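Local atomic coordinates of glycoside hydrolase, family 11\:clostridium cellulosome enzyme, dockerin type i\:polysaccharide (Clostridium thermocellum, PDB entry 2C71), a protein that removes acetyl groups from acetylated xylan as a metal-dependent family 4 carbohydrate esterase, a step in plant cell-wall degradation. Residues A8-D13 with G149-L154; K33-V38 with V183-L188; L24-K29 with A167-I172. All blocks are in the same frame, centred on the assembly; numbering follows the deposited sequence.

How the contacts relate
Contact 1 and contact 2 lie deep in the domain, their centres 8 Å apart, whereas contact 3 sits on the outer helical layer, about 13 to 15 Å from the other two. Strands 6-12 and 35-38 are neighbours in one parallel sheet, so 8-13 and 33-38 are bonded to each other, Phe11 N and O facing Thr35 O and Met37 N. Helices 17-30 and 164-177 of contact 3 follow the two strands of contact 1 in the chain and pack their leucines on Leu9 and Phe11. Chemistry tracks depth: backbone bonds and a metal ligand in contact 1, a hydroxyl and bridging waters in contact 2, and salt bridges over an apolar layer in contact 3.

Contact 1 (A8-D13 with G149-L154); sequences ALTFDD and GTIILL. With MG (magnesium ion), chain B.
Strands 8-12 and 151-154 run parallel, their axes 4.8 Å apart and 25° from alignment, with Ala8, Leu9, Thr10 and Phe11 facing Ile151, Ile152, Leu153 and Leu154. The chain 8-13 uses the N and O of alternate residues: Ala8 N binds Thr150 O, Ala8 O receives Ile152 N, Thr10 N and O pair with Ile152 O and Leu154 N, and Asp12 N reaches Leu154 O at 2.9 Å. Thr10 adds a bond of its own. With OG1 set between the backbone N and the carbonyl carbon (chi1 75°), the hydroxyl donates to Ile152 O over 2.7 Å, tilted 35° from the carbonyl plane, so this oxygen is gripped by both the N-H and the hydroxyl of one residue. A threonine suits a buried strand here because its methyl can still pack, CG2 lying 3.9 Å from Ile151 CG2. On the opposite face the contact is hydrocarbon: Leu154 runs alongside Phe11, with Leu154 CB 3.9 Å from Phe11 CD1, and in one of its two conformers Leu9 places CD1 3.7 Å from Leu154 CD1. Asp12 sends OD2 across the side chain of Leu153, 3.8 Å from CD2, while its OD1 is held in a salt bridge by Arg102; OD2 also accepts from a water on the magnesium ion, making Asp12 a second-shell residue. Asp13, just beyond, binds the metal directly through OD1 at 2.1 Å. His64 and four waters complete six ligands. An inner parallel strand delivering an Asp-Asp pair, one ligand and one second-shell, to a metal at its C-terminal end is characteristic of the NodB-homology deacetylase fold, a distorted beta/alpha barrel.

Contact 2 (K33-V38 with V183-L188); sequences KATFMV and VTLTEL
Thr35 and Leu185 make the direct polar link between the 33-38 chain and the start of helix 185-192: Leu185 N donates to Thr35 OG1 over 3.1 Å, at 154° at the hydrogen. The hydroxyl is turned there because OG1 stands anti to its own carbonyl carbon (chi1 -52°), and it donates in turn to a water. That water gives a hydrogen to Val183 O at 2.8 Å, and a second water donates to both Lys33 O and Val183 O, bridging the two backbones where they do not bond directly. A separate set of bonds shapes the helix end. Thr184 OG1 accepts from Glu187 N, and Glu187 OE1 accepts Thr184 N at 2.9 Å from above the carboxylate plane, the reciprocal pair of a capping box; Thr184 offers an acceptor to a first-turn N-H, and Glu187 returns one to the N-H of the cap residue. Apolar contacts fill in around the polar ones. Thr35 CG2 packs 3.9 Å from Leu185 CD1, the two side chains crossing at about a right angle, while Thr184 CG2 rests 4.0 Å from Lys33 CB. Farther out, the aliphatic part of Lys33 passes across the Glu187 carboxylate, CD being 3.9 Å from OE2. With its hydroxyl both accepting and donating, Thr35 ties a buried strand to a helix N-terminus, whose dipole probably favours the oxygen there.

Contact 3 (L24-K29 with A167-I172); sequences LDKLDK and ALDIII
Helices 24-29 and 167-172 pack side by side with their axes 10.2 Å apart and crossing at -31°, running roughly the same way; Lys26 and Leu168 are the nearest pair of backbones, 7.0 Å between CA atoms. Toward the sheet the contact is apolar. Leu27 and Ile172 meet at about a right angle, CD2 to CD1 at 4.1 Å, and Leu168 CD1 lies 4.0 Å from Lys26 CB, so that the lysine contributes hydrocarbon near its backbone before its charged end reaches Asp169. Branched aliphatic residues suit this depth, for Leu27 and Leu168 also touch Leu9 of strand 6-12. The two helices belong to the outer layer of a distorted beta/alpha barrel, each following a strand of the parallel sheet, in the manner expected of the NodB-homology domain. Toward solvent, Asp169 takes two lysines in a salt-bridge network, which would probably limit rotation of its carboxylate. Lys26, bent at chi2 (-62°), brings NZ to OD2 at 2.8 Å on the syn side, only 15° out of the carboxylate plane. Lys29 instead runs fully extended, and its NZ reaches OD1 at 3.1 Å from above the plane. Tyr30 also hydrogen-bonds OD1 through its hydroxyl.

Contact 1 (A8-D13 with G149-L154)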
ATOM      1  N   ALA A   8      -9.050   2.464  -3.613  1.00  7.03           N
ATOM      2  CA  ALA A   8      -8.196   1.612  -2.800  1.00  6.55           C
ATOM      3  C   ALA A   8      -7.235   2.475  -1.976  1.00  6.04           C
ATOM      4  O   ALA A   8      -6.327   3.079  -2.520  1.00  7.40           O
ATOM      5  CB  ALA A   8      -7.443   0.661  -3.665  1.00  7.68           C
ATOM      6  N   LEU A   9      -7.415   2.424  -0.688  0.50  6.22           N
ATOM      7  CA  LEU A   9      -6.582   3.125   0.218  0.50  6.14           C
ATOM      8  C   LEU A   9      -5.367   2.207   0.512  0.50  5.74           C
ATOM      9  O   LEU A   9      -5.570   1.049   0.928  0.50  5.47           O
ATOM     10  CB  LEU A   9      -7.480   3.416   1.421  0.50  6.51           C
ATOM     11  CG  LEU A   9      -6.855   4.203   2.552  0.50  6.97           C
ATOM     12  CD1 LEU A   9      -6.482   5.609   2.130  0.50  8.51           C
ATOM     13  CD2 LEU A   9      -7.824   4.196   3.752  0.50  8.20           C
ATOM     14  N   THR A  10      -4.125   2.679   0.282  1.00  5.56           N
ATOM     15  CA  THR A  10      -2.939   1.859   0.423  1.00  5.71           C
ATOM     16  C   THR A  10      -1.879   2.608   1.244  1.00  4.98           C
ATOM     17  O   THR A  10      -1.847   3.847   1.245  1.00  6.06           O
ATOM     18  CB  THR A  10      -2.360   1.416  -0.935  1.00  6.29           C
ATOM     19  OG1 THR A  10      -1.688   2.488  -1.563  1.00  7.10           O
ATOM     20  CG2 THR A  10      -3.429   0.825  -1.868  1.00  8.77           C
ATOM     21  N   PHE A  11      -1.063   1.835   1.970  1.00  4.78           N
ATOM     22  CA  PHE A  11      -0.131   2.400   2.944  1.00  4.61           C
ATOM     23  C   PHE A  11       1.228   1.750   2.797  1.00  5.06           C
ATOM     24  O   PHE A  11       1.355   0.538   2.908  1.00  6.27           O
ATOM     25  CB  PHE A  11      -0.628   2.143   4.360  1.00  5.20           C
ATOM     26  CG  PHE A  11      -1.929   2.819   4.666  1.00  5.00           C
ATOM     27  CD1 PHE A  11      -1.946   4.159   5.056  1.00  5.29           C
ATOM     28  CD2 PHE A  11      -3.148   2.144   4.562  1.00  5.08           C
ATOM     29  CE1 PHE A  11      -3.153   4.818   5.289  1.00  5.90           C
ATOM     30  CE2 PHE A  11      -4.338   2.804   4.802  1.00  5.65           C
ATOM     31  CZ  PHE A  11      -4.323   4.122   5.148  1.00  5.67           C
ATOM     32  N   ASP A  12       2.255   2.566   2.573  1.00  5.13           N
ATOM     33  CA  ASP A  12       3.622   2.066   2.439  1.00  5.36           C
ATOM     34  C   ASP A  12       4.389   2.104   3.762  1.00  4.83           C
ATOM     35  O   ASP A  12       4.047   2.870   4.666  1.00  5.65           O
ATOM     36  CB  ASP A  12       4.380   2.860   1.373  1.00  5.88           C
ATOM     37  CG  ASP A  12       3.972   2.479  -0.036  1.00  7.55           C
ATOM     38  OD1 ASP A  12       3.232   1.486  -0.196  1.00  9.42           O
ATOM     39  OD2 ASP A  12       4.393   3.175  -0.985  1.00  8.45           O
ATOM     40  N   ASP A  13       5.523   1.412   3.786  1.00  5.04           N
ATOM     41  CA  ASP A  13       6.753   1.653   4.566  1.00  4.82           C
ATOM     42  C   ASP A  13       6.789   0.978   5.935  1.00  5.26           C
ATOM     43  O   ASP A  13       7.817   1.047   6.630  1.00  6.83           O
ATOM     44  CB  ASP A  13       7.142   3.130   4.752  1.00  5.40           C
ATOM     45  CG  ASP A  13       7.780   3.777   3.508  1.00  6.18           C
ATOM     46  OD1 ASP A  13       7.783   3.186   2.399  1.00  6.19           O
ATOM     47  OD2 ASP A  13       8.281   4.925   3.676  1.00  8.52           O
ATOM     48  N   GLY A 149     -11.891   4.310  -9.251  1.00  8.24           N
ATOM     49  CA  GLY A 149     -10.782   3.461  -9.598  1.00  7.93           C
ATOM     50  C   GLY A 149      -9.407   3.907  -9.085  1.00  7.20           C
ATOM     51  O   GLY A 149      -8.434   3.173  -9.283  1.00  7.85           O
ATOM     52  N   THR A 150      -9.326   5.061  -8.425  1.00  7.05           N
ATOM     53  CA  THR A 150      -8.011   5.532  -7.961  1.00  6.98           C
ATOM     54  C   THR A 150      -7.434   4.591  -6.897  1.00  6.13           C
ATOM     55  O   THR A 150      -8.114   4.181  -5.951  1.00  6.80           O
ATOM     56  CB  THR A 150      -8.148   6.929  -7.369  1.00  7.51           C
ATOM     57  OG1 THR A 150      -8.595   7.844  -8.382  1.00  9.15           O
ATOM     58  CG2 THR A 150      -6.901   7.453  -6.693  1.00  8.68           C
ATOM     59  N   ILE A 151      -6.115   4.378  -7.006  1.00  6.16           N
ATOM     60  CA  ILE A 151      -5.291   3.802  -5.948  1.00  5.79           C
ATOM     61  C   ILE A 151      -4.662   4.980  -5.198  1.00  5.51           C
ATOM     62  O   ILE A 151      -4.002   5.805  -5.826  1.00  6.60           O
ATOM     63  CB  ILE A 151      -4.245   2.865  -6.516  1.00  6.18           C
ATOM     64  CG1 ILE A 151      -4.887   1.672  -7.250  1.00  6.38           C
ATOM     65  CG2 ILE A 151      -3.265   2.411  -5.432  1.00  7.06           C
ATOM     66  CD1 ILE A 151      -3.885   0.812  -8.064  1.00  8.31           C
ATOM     67  N   ILE A 152      -4.913   5.091  -3.904  1.00  5.41           N
ATOM     68  CA  ILE A 152      -4.409   6.196  -3.072  1.00  5.55           C
ATOM     69  C   ILE A 152      -3.153   5.710  -2.363  1.00  4.96           C
ATOM     70  O   ILE A 152      -3.198   4.700  -1.647  1.00  5.96           O
ATOM     71  CB  ILE A 152      -5.446   6.579  -2.004  1.00  6.00           C
ATOM     72  CG1 ILE A 152      -6.807   6.975  -2.614  1.00  7.04           C
ATOM     73  CG2 ILE A 152      -4.888   7.708  -1.138  1.00  7.45           C
ATOM     74  CD1 ILE A 152      -7.913   7.004  -1.625  1.00  8.86           C
ATOM     75  N   LEU A 153      -2.033   6.389  -2.569  1.00  5.50           N
ATOM     76  CA  LEU A 153      -0.729   6.062  -1.980  1.00  5.42           C
ATOM     77  C   LEU A 153      -0.512   6.984  -0.765  1.00  4.96           C
ATOM     78  O   LEU A 153      -0.266   8.191  -0.917  1.00  6.04           O
ATOM     79  CB  LEU A 153       0.366   6.200  -2.994  1.00  5.92           C
ATOM     80  CG  LEU A 153       1.764   5.694  -2.581  1.00  7.42           C
ATOM     81  CD1 LEU A 153       2.668   5.701  -3.814  1.00  9.00           C
ATOM     82  CD2 LEU A 153       2.420   6.441  -1.443  1.00  8.97           C
ATOM     83  N   LEU A 154      -0.633   6.424   0.445  1.00  5.03           N
ATOM     84  CA  LEU A 154      -0.270   7.043   1.699  1.00  4.46           C
ATOM     85  C   LEU A 154       0.829   6.222   2.365  1.00  4.52           C
ATOM     86  O   LEU A 154       1.196   5.153   1.902  1.00  5.01           O
ATOM     87  CB  LEU A 154      -1.513   7.183   2.612  1.00  5.15           C
ATOM     88  CG  LEU A 154      -2.581   8.124   2.092  1.00  7.18           C
ATOM     89  CD1 LEU A 154      -3.850   8.000   2.960  1.00  8.65           C
ATOM     90  CD2 LEU A 154      -2.067   9.600   2.088  1.00  9.86           C
TER
HETATM   91 MG    MG B1692       8.387   3.755   0.463  1.00  5.76          MG
HETATM   92  O   HOH W   1       6.663   4.767   0.048  1.00  7.17           O
HETATM   93  O   HOH W   2       9.164   5.516   1.252  1.00  8.27           O
HETATM   94  O   HOH W   3      10.282   2.994   0.559  1.00  7.76           O
HETATM   95  O   HOH W   4       8.859   4.416  -1.571  1.00  8.25           O

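Contact 2 (K33-V38 with V183-L188)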
ATOM      1  N   LYS A  33     -11.581  -1.434   4.728  1.00  6.92           N
ATOM      2  CA  LYS A  33     -10.462  -2.310   4.317  1.00  7.18           C
ATOM      3  C   LYS A  33      -9.461  -1.542   3.512  1.00  6.64           C
ATOM      4  O   LYS A  33      -9.835  -0.678   2.733  1.00 10.03           O
ATOM      5  CB  LYS A  33     -11.001  -3.499   3.483  1.00  9.22           C
ATOM      6  CG  LYS A  33     -11.966  -4.412   4.325  1.00 11.28           C
ATOM      7  CD  LYS A  33     -12.494  -5.578   3.551  1.00 15.24           C
ATOM      8  CE  LYS A  33     -13.554  -6.382   4.414  1.00 17.81           C
ATOM      9  NZ  LYS A  33     -14.721  -5.558   4.976  1.00 20.11           N
ATOM     10  N   ALA A  34      -8.197  -1.919   3.631  1.00  5.63           N
ATOM     11  CA  ALA A  34      -7.085  -1.237   2.945  1.00  5.31           C
ATOM     12  C   ALA A  34      -6.024  -2.265   2.591  1.00  4.36           C
ATOM     13  O   ALA A  34      -6.146  -3.454   2.876  1.00  5.70           O
ATOM     14  CB  ALA A  34      -6.540  -0.111   3.790  1.00  6.97           C
ATOM     15  N   THR A  35      -4.952  -1.776   1.970  1.00  4.66           N
ATOM     16  CA  THR A  35      -3.815  -2.593   1.565  1.00  4.70           C
ATOM     17  C   THR A  35      -2.533  -1.978   2.122  1.00  4.33           C
ATOM     18  O   THR A  35      -2.342  -0.765   2.000  1.00  6.36           O
ATOM     19  CB  THR A  35      -3.714  -2.726   0.043  1.00  5.59           C
ATOM     20  OG1 THR A  35      -4.983  -3.168  -0.480  1.00  5.98           O
ATOM     21  CG2 THR A  35      -2.642  -3.698  -0.391  1.00  6.44           C
ATOM     22  N   PHE A  36      -1.689  -2.794   2.715  1.00  4.12           N
ATOM     23  CA  PHE A  36      -0.394  -2.376   3.295  1.00  4.48           C
ATOM     24  C   PHE A  36       0.729  -2.953   2.453  1.00  4.08           C
ATOM     25  O   PHE A  36       0.815  -4.173   2.306  1.00  5.04           O
ATOM     26  CB  PHE A  36      -0.283  -2.844   4.746  1.00  4.33           C
ATOM     27  CG  PHE A  36      -1.264  -2.173   5.652  1.00  4.50           C
ATOM     28  CD1 PHE A  36      -2.579  -2.624   5.779  1.00  4.99           C
ATOM     29  CD2 PHE A  36      -0.896  -1.018   6.351  1.00  4.99           C
ATOM     30  CE1 PHE A  36      -3.469  -1.925   6.560  1.00  5.65           C
ATOM     31  CE2 PHE A  36      -1.807  -0.343   7.142  1.00  5.94           C
ATOM     32  CZ  PHE A  36      -3.096  -0.824   7.239  1.00  5.70           C
ATOM     33  N   MET A  37       1.569  -2.090   1.919  1.00  4.30           N
ATOM     34  CA  MET A  37       2.745  -2.475   1.112  1.00  4.61           C
ATOM     35  C   MET A  37       3.929  -2.437   2.070  1.00  4.07           C
ATOM     36  O   MET A  37       4.391  -1.358   2.471  1.00  5.25           O
ATOM     37  CB  MET A  37       2.930  -1.538  -0.092  1.00  5.06           C
ATOM     38  CG  MET A  37       1.690  -1.364  -0.930  1.00  5.74           C
ATOM     39  SD  MET A  37       0.911  -2.842  -1.609  1.00  7.05           S
ATOM     40  CE  MET A  37       2.071  -3.185  -2.947  1.00  8.13           C
ATOM     41  N   VAL A  38       4.346  -3.619   2.497  1.00  4.39           N
ATOM     42  CA  VAL A  38       5.284  -3.747   3.634  1.00  4.45           C
ATOM     43  C   VAL A  38       6.705  -3.981   3.176  1.00  4.27           C
ATOM     44  O   VAL A  38       7.003  -4.478   2.076  1.00  5.04           O
ATOM     45  CB  VAL A  38       4.834  -4.856   4.610  1.00  5.73           C
ATOM     46  CG1 VAL A  38       3.447  -4.550   5.169  1.00  6.61           C
ATOM     47  CG2 VAL A  38       4.903  -6.223   4.005  1.00  6.70           C
ATOM     48  N   VAL A 183     -11.981  -0.457  -0.990  1.00  6.40           N
ATOM     49  CA  VAL A 183     -11.694  -1.844  -1.276  1.00  6.49           C
ATOM     50  C   VAL A 183     -10.195  -2.107  -1.207  1.00  6.08           C
ATOM     51  O   VAL A 183      -9.370  -1.177  -1.330  1.00  5.84           O
ATOM     52  CB  VAL A 183     -12.254  -2.220  -2.668  1.00  8.04           C
ATOM     53  CG1 VAL A 183     -13.831  -2.184  -2.619  1.00  9.44           C
ATOM     54  CG2 VAL A 183     -11.711  -1.358  -3.774  1.00  9.10           C
ATOM     55  N   THR A 184      -9.838  -3.380  -1.029  1.00  6.09           N
ATOM     56  CA  THR A 184      -8.434  -3.804  -1.163  1.00  5.78           C
ATOM     57  C   THR A 184      -8.035  -3.755  -2.636  1.00  5.66           C
ATOM     58  O   THR A 184      -8.891  -3.666  -3.513  1.00  6.37           O
ATOM     59  CB  THR A 184      -8.199  -5.210  -0.619  1.00  6.32           C
ATOM     60  OG1 THR A 184      -8.877  -6.126  -1.460  1.00  7.51           O
ATOM     61  CG2 THR A 184      -8.609  -5.369   0.855  1.00  7.13           C
ATOM     62  N   LEU A 185      -6.731  -3.877  -2.934  1.00  6.03           N
ATOM     63  CA  LEU A 185      -6.303  -3.936  -4.338  1.00  6.07           C
ATOM     64  C   LEU A 185      -6.912  -5.128  -5.047  1.00  6.61           C
ATOM     65  O   LEU A 185      -7.386  -4.998  -6.182  1.00  6.84           O
ATOM     66  CB  LEU A 185      -4.773  -3.950  -4.455  1.00  6.59           C
ATOM     67  CG  LEU A 185      -4.087  -2.632  -4.092  1.00  6.97           C
ATOM     68  CD1 LEU A 185      -2.549  -2.808  -4.143  1.00  7.81           C
ATOM     69  CD2 LEU A 185      -4.491  -1.526  -5.019  1.00  8.22           C
ATOM     70  N   THR A 186      -6.900  -6.289  -4.424  1.00  6.91           N
ATOM     71  CA  THR A 186      -7.466  -7.472  -5.068  1.00  7.46           C
ATOM     72  C   THR A 186      -8.935  -7.230  -5.364  1.00  7.59           C
ATOM     73  O   THR A 186      -9.426  -7.587  -6.453  1.00  7.88           O
ATOM     74  CB  THR A 186      -7.242  -8.762  -4.227  1.00  8.48           C
ATOM     75  OG1 THR A 186      -5.867  -9.163  -4.352  1.00 10.85           O
ATOM     76  CG2 THR A 186      -8.122  -9.921  -4.638  1.00 10.72           C
ATOM     77  N   GLU A 187      -9.664  -6.672  -4.408  1.00  7.77           N
ATOM     78  CA  GLU A 187     -11.070  -6.408  -4.603  1.00  8.64           C
ATOM     79  C   GLU A 187     -11.304  -5.393  -5.715  1.00  8.01           C
ATOM     80  O   GLU A 187     -12.247  -5.518  -6.511  1.00  9.23           O
ATOM     81  CB  GLU A 187     -11.688  -5.929  -3.309  1.00  9.11           C
ATOM     82  CG  GLU A 187     -11.877  -6.976  -2.240  1.00 11.04           C
ATOM     83  CD  GLU A 187     -12.126  -6.434  -0.817  1.00 12.93           C
ATOM     84  OE1 GLU A 187     -12.121  -5.169  -0.559  1.00 10.95           O
ATOM     85  OE2 GLU A 187     -12.303  -7.317   0.120  1.00 15.53           O
ATOM     86  N   LEU A 188     -10.467  -4.345  -5.783  1.00  7.27           N
ATOM     87  CA  LEU A 188     -10.611  -3.339  -6.826  1.00  7.58           C
ATOM     88  C   LEU A 188     -10.532  -3.976  -8.217  1.00  8.05           C
ATOM     89  O   LEU A 188     -11.373  -3.738  -9.077  1.00  9.37           O
ATOM     90  CB  LEU A 188      -9.527  -2.275  -6.656  1.00  7.54           C
ATOM     91  CG  LEU A 188      -9.551  -1.164  -7.691  1.00  8.34           C
ATOM     92  CD1 LEU A 188     -10.908  -0.441  -7.702  1.00 11.46           C
ATOM     93  CD2 LEU A 188      -8.391  -0.143  -7.466  1.00 10.03           C
TER
HETATM   94  O   HOH W   5      -9.420   0.895   0.578  1.00  6.64           O
HETATM   95  O   HOH W   6      -6.638  -0.985  -0.738  1.00  6.12           O

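Contact 3 (L24-K29 with A167-I172)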
ATOM      1  N   LEU A  24      -4.471   1.254  11.662  1.00  5.27           N
ATOM      2  CA  LEU A  24      -5.421   0.153  11.811  1.00  5.65           C
ATOM      3  C   LEU A  24      -6.580   0.555  12.724  1.00  5.71           C
ATOM      4  O   LEU A  24      -7.714   0.133  12.483  1.00  6.50           O
ATOM      5  CB  LEU A  24      -4.722  -1.106  12.311  1.00  5.60           C
ATOM      6  CG  LEU A  24      -3.792  -1.768  11.278  1.00  5.71           C
ATOM      7  CD1 LEU A  24      -2.884  -2.795  11.961  1.00  7.14           C
ATOM      8  CD2 LEU A  24      -4.582  -2.446  10.160  1.00  7.80           C
ATOM      9  N   ASP A  25      -6.303   1.324  13.765  1.00  6.08           N
ATOM     10  CA  ASP A  25      -7.385   1.784  14.664  1.00  7.02           C
ATOM     11  C   ASP A  25      -8.385   2.639  13.915  1.00  6.68           C
ATOM     12  O   ASP A  25      -9.587   2.530  14.178  1.00  7.99           O
ATOM     13  CB  ASP A  25      -6.827   2.507  15.855  1.00  8.17           C
ATOM     14  CG  ASP A  25      -6.097   1.608  16.853  1.00 10.85           C
ATOM     15  OD1 ASP A  25      -6.193   0.397  16.827  1.00 14.13           O
ATOM     16  OD2 ASP A  25      -5.458   2.207  17.785  1.00 15.19           O
ATOM     17  N   LYS A  26      -7.941   3.555  13.037  1.00  6.66           N
ATOM     18  CA  LYS A  26      -8.863   4.356  12.229  1.00  6.98           C
ATOM     19  C   LYS A  26      -9.681   3.466  11.305  1.00  7.00           C
ATOM     20  O   LYS A  26     -10.882   3.664  11.120  1.00  7.96           O
ATOM     21  CB  LYS A  26      -8.120   5.391  11.385  1.00  7.54           C
ATOM     22  CG  LYS A  26      -7.379   6.462  12.142  1.00  8.62           C
ATOM     23  CD  LYS A  26      -8.261   7.354  12.997  1.00  9.64           C
ATOM     24  CE  LYS A  26      -7.433   8.359  13.743  1.00  9.89           C
ATOM     25  NZ  LYS A  26      -8.185   9.185  14.634  1.00 11.59           N
ATOM     26  N   LEU A  27      -9.029   2.503  10.662  1.00  6.73           N
ATOM     27  CA  LEU A  27      -9.739   1.616   9.735  1.00  7.20           C
ATOM     28  C   LEU A  27     -10.773   0.791  10.474  1.00  7.81           C
ATOM     29  O   LEU A  27     -11.882   0.533   9.947  1.00  9.50           O
ATOM     30  CB  LEU A  27      -8.771   0.752   8.957  1.00  6.83           C
ATOM     31  CG  LEU A  27      -7.732   1.549   8.141  1.00  6.89           C
ATOM     32  CD1 LEU A  27      -6.715   0.547   7.528  1.00  8.11           C
ATOM     33  CD2 LEU A  27      -8.352   2.415   7.093  1.00 11.62           C
ATOM     34  N   ASP A  28     -10.502   0.388  11.704  1.00  7.90           N
ATOM     35  CA  ASP A  28     -11.504  -0.310  12.518  1.00  8.32           C
ATOM     36  C   ASP A  28     -12.668   0.631  12.827  1.00  8.46           C
ATOM     37  O   ASP A  28     -13.840   0.210  12.788  1.00  9.74           O
ATOM     38  CB  ASP A  28     -10.899  -0.814  13.852  1.00  9.47           C
ATOM     39  CG  ASP A  28      -9.978  -2.024  13.745  1.00 12.25           C
ATOM     40  OD1 ASP A  28     -10.045  -2.758  12.740  1.00 14.71           O
ATOM     41  OD2 ASP A  28      -9.215  -2.232  14.742  1.00 16.36           O
ATOM     42  N   LYS A  29     -12.378   1.870  13.215  1.00  8.54           N
ATOM     43  CA  LYS A  29     -13.420   2.829  13.566  1.00  9.10           C
ATOM     44  C   LYS A  29     -14.426   2.998  12.458  1.00  8.55           C
ATOM     45  O   LYS A  29     -15.633   3.092  12.697  1.00 11.24           O
ATOM     46  CB  LYS A  29     -12.777   4.177  13.922  1.00 10.44           C
ATOM     47  CG  LYS A  29     -13.680   5.314  14.297  1.00 14.27           C
ATOM     48  CD  LYS A  29     -12.737   6.650  14.411  1.00 15.52           C
ATOM     49  CE  LYS A  29     -13.447   7.864  14.821  1.00 18.34           C
ATOM     50  NZ  LYS A  29     -12.475   8.967  15.007  1.00 18.21           N
ATOM     51  N   ALA A 167      -5.664  12.332   9.091  1.00  5.01           N
ATOM     52  CA  ALA A 167      -6.195  12.644   7.768  1.00  5.27           C
ATOM     53  C   ALA A 167      -7.340  11.712   7.413  1.00  5.33           C
ATOM     54  O   ALA A 167      -8.279  12.108   6.706  1.00  5.38           O
ATOM     55  CB  ALA A 167      -5.108  12.596   6.730  1.00  5.83           C
ATOM     56  N   LEU A 168      -7.273  10.450   7.846  1.00  5.15           N
ATOM     57  CA  LEU A 168      -8.312   9.475   7.524  1.00  5.64           C
ATOM     58  C   LEU A 168      -9.673   9.853   8.138  1.00  5.75           C
ATOM     59  O   LEU A 168     -10.700   9.457   7.597  1.00  6.61           O
ATOM     60  CB  LEU A 168      -7.912   8.066   7.983  1.00  5.39           C
ATOM     61  CG  LEU A 168      -6.631   7.525   7.335  1.00  6.40           C
ATOM     62  CD1 LEU A 168      -6.286   6.158   7.943  1.00  7.69           C
ATOM     63  CD2 LEU A 168      -6.789   7.381   5.841  1.00  7.93           C
ATOM     64  N   ASP A 169      -9.655  10.600   9.241  1.00  6.37           N
ATOM     65  CA  ASP A 169     -10.924  11.112   9.822  1.00  6.80           C
ATOM     66  C   ASP A 169     -11.672  12.060   8.933  1.00  6.91           C
ATOM     67  O   ASP A 169     -12.868  12.278   9.176  1.00  7.61           O
ATOM     68  CB  ASP A 169     -10.701  11.782  11.181  1.00  7.59           C
ATOM     69  CG  ASP A 169     -10.364  10.798  12.271  1.00  8.38           C
ATOM     70  OD1 ASP A 169     -11.050   9.745  12.401  1.00 10.76           O
ATOM     71  OD2 ASP A 169      -9.412  11.088  13.029  1.00 11.33           O
ATOM     72  N   ILE A 170     -11.003  12.670   7.940  1.00  6.52           N
ATOM     73  CA  ILE A 170     -11.625  13.482   6.910  1.00  6.57           C
ATOM     74  C   ILE A 170     -11.833  12.661   5.646  1.00  6.27           C
ATOM     75  O   ILE A 170     -12.925  12.665   5.061  1.00  7.12           O
ATOM     76  CB  ILE A 170     -10.816  14.745   6.625  1.00  6.76           C
ATOM     77  CG1 ILE A 170     -10.704  15.599   7.875  1.00  9.60           C
ATOM     78  CG2 ILE A 170     -11.401  15.521   5.465  1.00  9.00           C
ATOM     79  CD1 ILE A 170      -9.630  16.680   7.781  1.00 10.29           C
ATOM     80  N   ILE A 171     -10.786  11.976   5.176  1.00  5.96           N
ATOM     81  CA  ILE A 171     -10.872  11.229   3.918  1.00  5.56           C
ATOM     82  C   ILE A 171     -12.016  10.239   3.904  1.00  6.01           C
ATOM     83  O   ILE A 171     -12.766  10.180   2.912  1.00  6.68           O
ATOM     84  CB  ILE A 171      -9.530  10.509   3.640  1.00  5.57           C
ATOM     85  CG1 ILE A 171      -8.392  11.526   3.390  1.00  5.81           C
ATOM     86  CG2 ILE A 171      -9.667   9.555   2.479  1.00  7.33           C
ATOM     87  CD1 ILE A 171      -7.007  10.916   3.504  1.00  6.54           C
ATOM     88  N   ILE A 172     -12.086   9.385   4.921  1.00  6.24           N
ATOM     89  CA  ILE A 172     -13.048   8.276   4.869  1.00  6.00           C
ATOM     90  C   ILE A 172     -14.501   8.809   4.869  1.00  6.85           C
ATOM     91  O   ILE A 172     -15.279   8.468   3.974  1.00  7.56           O
ATOM     92  CB  ILE A 172     -12.707   7.188   5.888  1.00  6.96           C
ATOM     93  CG1 ILE A 172     -11.414   6.487   5.483  1.00  7.12           C
ATOM     94  CG2 ILE A 172     -13.905   6.202   5.971  1.00  9.02           C
ATOM     95  CD1 ILE A 172     -10.821   5.599   6.566  1.00  8.73           C
TER